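Local structure of ATP-dependent protease subunit HslV (Trypanosoma brucei brucei, 4HNZ) at residues Asp17-Leu22 against Phe162-Trp167; Val42-Ala47 against Ala93-Cys98. The protein degrades proteins that its partner ATPase HslU has unfolded, acting as the threonine-type protease of a mitochondrial, proteasome-like complex that regulates mitochondrial DNA replication. All coordinates share one frame; numbering follows the deposited sequence.

Contact 1 (Asp17-Leu22 against Phe162-Trp167); sequences DRQVTL and FSNEHW. With MG (magnesium ion), chain M.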
ATOM      1  N   ASP A  17     -16.025 -30.517   9.395  1.00 14.71           N
ATOM      2  CA  ASP A  17     -16.442 -29.862  10.623  1.00 15.36           C
ATOM      3  C   ASP A  17     -17.730 -29.060  10.348  1.00 16.01           C
ATOM      4  O   ASP A  17     -18.213 -29.016   9.224  1.00 15.54           O
ATOM      5  CB  ASP A  17     -15.322 -29.012  11.219  1.00 14.32           C
ATOM      6  CG  ASP A  17     -15.239 -27.652  10.592  1.00 14.54           C
ATOM      7  OD1 ASP A  17     -14.994 -27.590   9.345  1.00 15.20           O
ATOM      8  OD2 ASP A  17     -15.431 -26.629  11.315  1.00 14.36           O
ATOM      9  N   ARG A  18     -18.195 -28.345  11.367  1.00 16.67           N
ATOM     10  CA  ARG A  18     -19.458 -27.657  11.264  1.00 17.52           C
ATOM     11  C   ARG A  18     -19.417 -26.185  11.636  1.00 16.36           C
ATOM     12  O   ARG A  18     -20.492 -25.556  11.809  1.00 16.78           O
ATOM     13  CB  ARG A  18     -20.530 -28.401  12.111  1.00 19.88           C
ATOM     14  CG  ARG A  18     -20.647 -29.912  11.851  1.00 21.73           C
ATOM     15  CD  ARG A  18     -21.658 -30.651  12.772  1.00 23.81           C
ATOM     16  NE  ARG A  18     -22.840 -30.887  11.959  1.00 28.27           N
ATOM     17  CZ  ARG A  18     -24.102 -30.616  12.247  1.00 30.88           C
ATOM     18  NH1 ARG A  18     -24.480 -30.167  13.440  1.00 34.23           N
ATOM     19  NH2 ARG A  18     -24.992 -30.833  11.332  1.00 31.96           N
ATOM     20  N   GLN A  19     -18.229 -25.594  11.707  1.00 14.91           N
ATOM     21  CA  GLN A  19     -18.107 -24.186  12.107  1.00 14.52           C
ATOM     22  C   GLN A  19     -18.238 -23.269  10.934  1.00 14.34           C
ATOM     23  O   GLN A  19     -17.543 -23.400   9.973  1.00 13.73           O
ATOM     24  CB  GLN A  19     -16.758 -23.933  12.790  1.00 13.86           C
ATOM     25  CG  GLN A  19     -16.581 -22.527  13.343  1.00 13.81           C
ATOM     26  CD  GLN A  19     -15.299 -22.416  14.135  1.00 13.43           C
ATOM     27  OE1 GLN A  19     -15.145 -23.142  15.070  1.00 13.94           O
ATOM     28  NE2 GLN A  19     -14.404 -21.494  13.797  1.00 12.69           N
ATOM     29  N   VAL A  20     -19.065 -22.250  11.030  1.00 15.17           N
ATOM     30  CA  VAL A  20     -19.014 -21.147  10.057  1.00 14.93           C
ATOM     31  C   VAL A  20     -18.524 -19.891  10.747  1.00 15.32           C
ATOM     32  O   VAL A  20     -19.069 -19.462  11.779  1.00 15.36           O
ATOM     33  CB  VAL A  20     -20.396 -20.864   9.464  1.00 15.86           C
ATOM     34  CG1 VAL A  20     -20.334 -19.671   8.479  1.00 15.76           C
ATOM     35  CG2 VAL A  20     -20.943 -22.108   8.747  1.00 15.44           C
ATOM     36  N   THR A  21     -17.522 -19.276  10.155  1.00 15.13           N
ATOM     37  CA  THR A  21     -16.883 -18.119  10.719  1.00 15.55           C
ATOM     38  C   THR A  21     -17.107 -16.927   9.858  1.00 16.05           C
ATOM     39  O   THR A  21     -16.860 -16.998   8.673  1.00 15.58           O
ATOM     40  CB  THR A  21     -15.327 -18.338  10.822  1.00 15.21           C
ATOM     41  OG1 THR A  21     -15.055 -19.599  11.457  1.00 15.21           O
ATOM     42  CG2 THR A  21     -14.665 -17.209  11.636  1.00 15.12           C
ATOM     43  N   LEU A  22     -17.419 -15.774  10.473  1.00 17.02           N
ATOM     44  CA  LEU A  22     -17.425 -14.481   9.786  1.00 17.42           C
ATOM     45  C   LEU A  22     -16.304 -13.561  10.194  1.00 17.84           C
ATOM     46  O   LEU A  22     -15.876 -13.515  11.362  1.00 17.25           O
ATOM     47  CB  LEU A  22     -18.717 -13.738  10.068  1.00 18.42           C
ATOM     48  CG  LEU A  22     -20.007 -14.526   9.870  1.00 18.71           C
ATOM     49  CD1 LEU A  22     -21.211 -13.691  10.317  1.00 19.76           C
ATOM     50  CD2 LEU A  22     -20.123 -14.995   8.419  1.00 18.44           C
ATOM     51  N   PHE A 162     -10.362 -22.046  13.062  1.00 12.21           N
ATOM     52  CA  PHE A 162     -11.507 -21.903  12.106  1.00 12.19           C
ATOM     53  C   PHE A 162     -12.281 -23.153  11.868  1.00 12.00           C
ATOM     54  O   PHE A 162     -13.122 -23.173  10.986  1.00 12.56           O
ATOM     55  CB  PHE A 162     -11.032 -21.290  10.765  1.00 11.72           C
ATOM     56  CG  PHE A 162     -10.352 -19.939  10.945  1.00 12.07           C
ATOM     57  CD1 PHE A 162     -11.060 -18.846  11.460  1.00 12.45           C
ATOM     58  CD2 PHE A 162      -8.985 -19.766  10.642  1.00 11.75           C
ATOM     59  CE1 PHE A 162     -10.449 -17.609  11.583  1.00 12.81           C
ATOM     60  CE2 PHE A 162      -8.370 -18.542  10.827  1.00 12.33           C
ATOM     61  CZ  PHE A 162      -9.098 -17.455  11.272  1.00 12.59           C
ATOM     62  N   SER A 163     -12.025 -24.180  12.656  1.00 12.06           N
ATOM     63  CA  SER A 163     -12.781 -25.417  12.588  1.00 12.28           C
ATOM     64  C   SER A 163     -13.195 -25.840  14.013  1.00 13.29           C
ATOM     65  O   SER A 163     -12.473 -25.543  14.994  1.00 12.50           O
ATOM     66  CB  SER A 163     -11.924 -26.537  11.966  1.00 11.95           C
ATOM     67  OG  SER A 163     -11.413 -26.160  10.694  1.00 11.90           O
ATOM     68  N   ASN A 164     -14.334 -26.544  14.145  1.00 14.39           N
ATOM     69  CA  ASN A 164     -14.766 -26.988  15.500  1.00 15.34           C
ATOM     70  C   ASN A 164     -14.749 -28.494  15.656  1.00 16.30           C
ATOM     71  O   ASN A 164     -14.364 -29.225  14.746  1.00 15.47           O
ATOM     72  CB  ASN A 164     -16.119 -26.368  15.880  1.00 15.59           C
ATOM     73  CG  ASN A 164     -17.278 -26.878  15.029  1.00 16.02           C
ATOM     74  OD1 ASN A 164     -17.163 -27.862  14.278  1.00 16.60           O
ATOM     75  ND2 ASN A 164     -18.417 -26.235  15.171  1.00 16.11           N
ATOM     76  N   GLU A 165     -15.241 -28.936  16.787  1.00 18.54           N
ATOM     77  CA  GLU A 165     -15.153 -30.324  17.176  1.00 21.52           C
ATOM     78  C   GLU A 165     -16.336 -31.172  16.757  1.00 22.05           C
ATOM     79  O   GLU A 165     -16.395 -32.306  17.120  1.00 24.99           O
ATOM     80  CB  GLU A 165     -14.965 -30.426  18.703  1.00 22.70           C
ATOM     81  CG  GLU A 165     -16.223 -30.110  19.530  1.00 25.49           C
ATOM     82  CD  GLU A 165     -16.429 -28.614  19.880  1.00 28.28           C
ATOM     83  OE1 GLU A 165     -15.941 -27.697  19.149  1.00 26.40           O
ATOM     84  OE2 GLU A 165     -17.052 -28.362  20.953  1.00 31.94           O
ATOM     85  N   HIS A 166     -17.283 -30.621  16.031  1.00 22.45           N
ATOM     86  CA  HIS A 166     -18.473 -31.365  15.666  1.00 22.68           C
ATOM     87  C   HIS A 166     -18.322 -31.733  14.186  1.00 22.16           C
ATOM     88  O   HIS A 166     -17.999 -30.891  13.359  1.00 22.80           O
ATOM     89  CB  HIS A 166     -19.738 -30.524  15.920  1.00 23.30           C
ATOM     90  CG  HIS A 166     -19.911 -30.070  17.345  1.00 24.57           C
ATOM     91  ND1 HIS A 166     -20.130 -30.951  18.382  1.00 25.52           N
ATOM     92  CD2 HIS A 166     -19.946 -28.828  17.897  1.00 24.87           C
ATOM     93  CE1 HIS A 166     -20.254 -30.284  19.513  1.00 26.49           C
ATOM     94  NE2 HIS A 166     -20.140 -28.990  19.246  1.00 27.27           N
ATOM     95  N   TRP A 167     -18.455 -33.011  13.851  1.00 22.45           N
ATOM     96  CA  TRP A 167     -18.119 -33.493  12.493  1.00 21.64           C
ATOM     97  C   TRP A 167     -19.272 -34.250  11.872  1.00 23.29           C
ATOM     98  O   TRP A 167     -19.960 -34.982  12.537  1.00 25.24           O
ATOM     99  CB  TRP A 167     -16.880 -34.388  12.508  1.00 20.54           C
ATOM    100  CG  TRP A 167     -15.783 -33.832  13.293  1.00 20.54           C
ATOM    101  CD1 TRP A 167     -15.320 -32.545  13.260  1.00 20.36           C
ATOM    102  CD2 TRP A 167     -15.028 -34.498  14.291  1.00 20.23           C
ATOM    103  NE1 TRP A 167     -14.362 -32.362  14.231  1.00 20.65           N
ATOM    104  CE2 TRP A 167     -14.159 -33.557  14.866  1.00 20.38           C
ATOM    105  CE3 TRP A 167     -15.017 -35.785  14.772  1.00 21.07           C
ATOM    106  CZ2 TRP A 167     -13.254 -33.886  15.873  1.00 19.99           C
ATOM    107  CZ3 TRP A 167     -14.143 -36.096  15.818  1.00 21.04           C
ATOM    108  CH2 TRP A 167     -13.296 -35.147  16.360  1.00 20.39           C
TER
HETATM  109 MG    MG M 200     -10.741 -25.232  16.669  1.00 17.23          MG
HETATM  110  O   HOH W   1     -14.910 -21.636   9.831  1.00 13.23           O
HETATM  111  O   HOH W   2     -17.875 -23.955  16.946  1.00 18.54           O
HETATM  112  O   HOH W   3     -12.258 -23.199  17.225  1.00 11.88           O
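Asp17 and Asn164 each lend one side-chain oxygen to the other's neighbourhood, and two interlocked Asx turns result. Asp17 OD2 takes the backbone N of Asn164 at 3.0 Å, on its anti side but tilted 32° from the carboxylate plane, and Gln19 N, two residues further on, from the opposite face. Likewise Asn164 OD1 accepts Arg18 N at 3.1 Å and, from the other face of its amide, His166 N. The turn of Asn164 depends on its folded first torsion (chi1 67°), which sets CG between the backbone N and the carbonyl carbon. OD1 of Asp17 is engaged elsewhere, in a salt bridge with Lys34 and a bond to Thr2 N. In this Ntn-hydrolase fold Asp17 touches Thr1 and Phe162 shares a backbone bond with it; Thr1 is, by similarity, the catalytic nucleophile. One water joins Gln19 O and Thr21 OG1 to Phe162 O. Gln19, extended, reaches across so that its amide lies against the Phe162-Ser163 backbone, NE2 3.3 Å from Phe162 C, and nearly perpendicular to the amide of Asn164; NE2 donates almost straight to Thr21 OG1 and also to Val161 O. Thr21 CG2 meets the edge of the Phe162 ring at CD1, 4.0 Å away, while Arg18 CD lies 3.7 Å from His166 CB. Arg18 NE pairs with Asp168. Ser163 O binds magnesium at 2.4 Å, with the carbonyls of Thr157 and Asp160.

Contact 2 (Val42-Ala47 against Ala93-Cys98); sequences VVIGFA and ASLIVC
Val43, Gly45 and Ala47 face Cys98, Ile96 and Ser94 as antiparallel hydrogen-bonded pairs, each closed by two reciprocal N-H to O bonds. The bond from Cys98 N to Val43 O is 2.8 Å long and practically straight at 178°; that from Ala47 N to Ser94 O is more bent, at 153°. Between them lie the non-hydrogen-bonded pairs Ile44 with Val97 and Phe46 with Leu95, whose side chains occupy the other face. There Ile44 CD1 lies 3.9 Å from Leu95 CD1 and also approaches Val97 CG2. Its CG1, trans to the backbone N (chi1 175°), passes 3.3 Å from Ile96 O. Leu95 sends its second methyl, CD2, to within 3.7 Å of Phe46 CB, whereas the Phe46 ring leads away from the partner strand. These are inner strands, 93-98 being the middle one, in one of the two antiparallel sheets of the αββα sandwich of Ntn hydrolases, to which proteasome subunits belong. Helix 50-66 covers the face of Ile44 and Phe46: Met57 touches both, and Ala53 adds to the packing on the phenylalanine. Ile96 and Ser94, pointing the other way, meet Ile123, and Ile96 also meets Val121, on a strand of the second sheet. On one edge the backbone of Ile44 bonds to Arg36 of strand 35-39 and that of Phe46 to Lys34, just before that strand; strand 103-107 bonds to Leu95 and Val97 on the other.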
ATOM      1  N   VAL A  42     -21.751 -40.866  -4.786  1.00 30.31           N
ATOM      2  CA  VAL A  42     -20.897 -39.689  -4.813  1.00 27.26           C
ATOM      3  C   VAL A  42     -21.248 -38.703  -3.700  1.00 26.68           C
ATOM      4  O   VAL A  42     -22.402 -38.294  -3.538  1.00 26.12           O
ATOM      5  CB  VAL A  42     -20.960 -38.965  -6.171  1.00 26.35           C
ATOM      6  CG1 VAL A  42     -20.106 -37.747  -6.148  1.00 26.35           C
ATOM      7  CG2 VAL A  42     -20.509 -39.871  -7.297  1.00 27.14           C
ATOM      8  N   VAL A  43     -20.238 -38.358  -2.915  1.00 25.79           N
ATOM      9  CA  VAL A  43     -20.417 -37.387  -1.853  1.00 24.82           C
ATOM     10  C   VAL A  43     -19.393 -36.295  -2.036  1.00 23.93           C
ATOM     11  O   VAL A  43     -18.341 -36.464  -2.670  1.00 23.32           O
ATOM     12  CB  VAL A  43     -20.288 -38.016  -0.452  1.00 25.10           C
ATOM     13  CG1 VAL A  43     -21.336 -39.058  -0.225  1.00 26.07           C
ATOM     14  CG2 VAL A  43     -18.929 -38.672  -0.261  1.00 25.25           C
ATOM     15  N   ILE A  44     -19.732 -35.133  -1.537  1.00 25.28           N
ATOM     16  CA  ILE A  44     -18.889 -33.963  -1.752  1.00 26.05           C
ATOM     17  C   ILE A  44     -18.856 -33.076  -0.504  1.00 23.94           C
ATOM     18  O   ILE A  44     -19.834 -33.017   0.232  1.00 24.89           O
ATOM     19  CB  ILE A  44     -19.338 -33.163  -2.964  1.00 28.08           C
ATOM     20  CG1 ILE A  44     -18.514 -31.893  -3.081  1.00 30.77           C
ATOM     21  CG2 ILE A  44     -20.755 -32.725  -2.802  1.00 31.52           C
ATOM     22  CD1 ILE A  44     -18.545 -31.355  -4.489  1.00 35.10           C
ATOM     23  N   GLY A  45     -17.661 -32.543  -0.212  1.00 21.10           N
ATOM     24  CA  GLY A  45     -17.441 -31.723   0.910  1.00 19.56           C
ATOM     25  C   GLY A  45     -16.875 -30.420   0.439  1.00 18.45           C
ATOM     26  O   GLY A  45     -16.145 -30.399  -0.520  1.00 17.00           O
ATOM     27  N   PHE A  46     -17.198 -29.332   1.155  1.00 17.49           N
ATOM     28  CA  PHE A  46     -16.838 -27.971   0.713  1.00 17.39           C
ATOM     29  C   PHE A  46     -16.292 -27.056   1.802  1.00 16.24           C
ATOM     30  O   PHE A  46     -16.701 -27.154   2.953  1.00 15.57           O
ATOM     31  CB  PHE A  46     -17.975 -27.299  -0.026  1.00 18.04           C
ATOM     32  CG  PHE A  46     -19.164 -26.925   0.841  1.00 20.05           C
ATOM     33  CD1 PHE A  46     -19.230 -25.705   1.518  1.00 20.70           C
ATOM     34  CD2 PHE A  46     -20.280 -27.760   0.925  1.00 22.07           C
ATOM     35  CE1 PHE A  46     -20.389 -25.307   2.255  1.00 21.48           C
ATOM     36  CE2 PHE A  46     -21.399 -27.377   1.689  1.00 22.44           C
ATOM     37  CZ  PHE A  46     -21.441 -26.155   2.357  1.00 21.51           C
ATOM     38  N   ALA A  47     -15.266 -26.313   1.442  1.00 15.19           N
ATOM     39  CA  ALA A  47     -14.888 -25.133   2.149  1.00 16.42           C
ATOM     40  C   ALA A  47     -15.350 -23.936   1.337  1.00 17.27           C
ATOM     41  O   ALA A  47     -15.254 -23.971   0.107  1.00 18.41           O
ATOM     42  CB  ALA A  47     -13.375 -25.071   2.330  1.00 16.26           C
ATOM     43  N   ALA A  93     -14.205 -21.150  -3.070  1.00 19.02           N
ATOM     44  CA  ALA A  93     -14.524 -22.413  -2.497  1.00 17.83           C
ATOM     45  C   ALA A  93     -13.488 -23.439  -2.846  1.00 17.61           C
ATOM     46  O   ALA A  93     -12.742 -23.264  -3.761  1.00 18.48           O
ATOM     47  CB  ALA A  93     -15.867 -22.861  -3.014  1.00 17.82           C
ATOM     48  N   SER A  94     -13.467 -24.535  -2.114  1.00 17.76           N
ATOM     49  CA  SER A  94     -12.717 -25.707  -2.490  1.00 17.53           C
ATOM     50  C   SER A  94     -13.615 -26.887  -2.254  1.00 17.10           C
ATOM     51  O   SER A  94     -14.466 -26.824  -1.378  1.00 17.38           O
ATOM     52  CB  SER A  94     -11.506 -25.831  -1.608  1.00 17.43           C
ATOM     53  OG  SER A  94     -10.609 -24.830  -1.979  1.00 19.47           O
ATOM     54  N   LEU A  95     -13.410 -27.958  -3.007  1.00 17.30           N
ATOM     55  CA  LEU A  95     -14.303 -29.158  -2.994  1.00 16.97           C
ATOM     56  C   LEU A  95     -13.504 -30.376  -2.919  1.00 15.73           C
ATOM     57  O   LEU A  95     -12.417 -30.420  -3.477  1.00 15.70           O
ATOM     58  CB  LEU A  95     -15.104 -29.272  -4.268  1.00 17.38           C
ATOM     59  CG  LEU A  95     -15.935 -28.066  -4.644  1.00 18.52           C
ATOM     60  CD1 LEU A  95     -16.599 -28.330  -5.976  1.00 19.49           C
ATOM     61  CD2 LEU A  95     -16.995 -27.684  -3.581  1.00 18.99           C
ATOM     62  N   ILE A  96     -13.986 -31.336  -2.164  1.00 15.50           N
ATOM     63  CA  ILE A  96     -13.511 -32.710  -2.296  1.00 15.90           C
ATOM     64  C   ILE A  96     -14.689 -33.535  -2.747  1.00 16.43           C
ATOM     65  O   ILE A  96     -15.769 -33.478  -2.142  1.00 15.34           O
ATOM     66  CB  ILE A  96     -12.999 -33.279  -0.978  1.00 15.69           C
ATOM     67  CG1 ILE A  96     -11.718 -32.577  -0.580  1.00 15.02           C
ATOM     68  CG2 ILE A  96     -12.679 -34.751  -1.148  1.00 16.44           C
ATOM     69  CD1 ILE A  96     -11.132 -33.049   0.737  1.00 15.31           C
ATOM     70  N   VAL A  97     -14.467 -34.323  -3.802  1.00 17.97           N
ATOM     71  CA  VAL A  97     -15.489 -35.219  -4.344  1.00 19.34           C
ATOM     72  C   VAL A  97     -15.009 -36.639  -4.138  1.00 20.40           C
ATOM     73  O   VAL A  97     -13.946 -36.982  -4.643  1.00 19.38           O
ATOM     74  CB  VAL A  97     -15.660 -35.085  -5.873  1.00 20.91           C
ATOM     75  CG1 VAL A  97     -17.054 -35.555  -6.304  1.00 21.94           C
ATOM     76  CG2 VAL A  97     -15.430 -33.691  -6.333  1.00 21.09           C
ATOM     77  N   CYS A  98     -15.866 -37.484  -3.566  1.00 22.47           N
ATOM     78  CA  CYS A  98     -15.607 -38.900  -3.409  1.00 24.90           C
ATOM     79  C   CYS A  98     -16.602 -39.832  -4.025  1.00 24.64           C
ATOM     80  O   CYS A  98     -17.806 -39.648  -3.920  1.00 23.09           O
ATOM     81  CB  CYS A  98     -15.686 -39.276  -1.939  1.00 27.72           C
ATOM     82  SG  CYS A  98     -14.326 -38.645  -1.031  1.00 32.16           S
TER

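In the fold
Contact 2 lies wholly within one sheet of the sandwich, whereas contact 1 ties a strand of the other sheet to a loop. Contact 1 joins the end of strand 11-22 to the loop between helix 145-159 and strand 167-172, toward the periphery; contact 2 pairs strands 42-48 and 93-98 near the middle of the chain. Their centres are about 16 Å apart, and their nearest atoms about 7 Å. Both strands of contact 2 come between the two segments of contact 1 in the sequence. Both converge on the N-terminus: the side chains of Asp17 and Ala47 each lie about 4 Å from that of Thr1, so elements distant along the chain, one from each sheet, border the probable catalytic threonine.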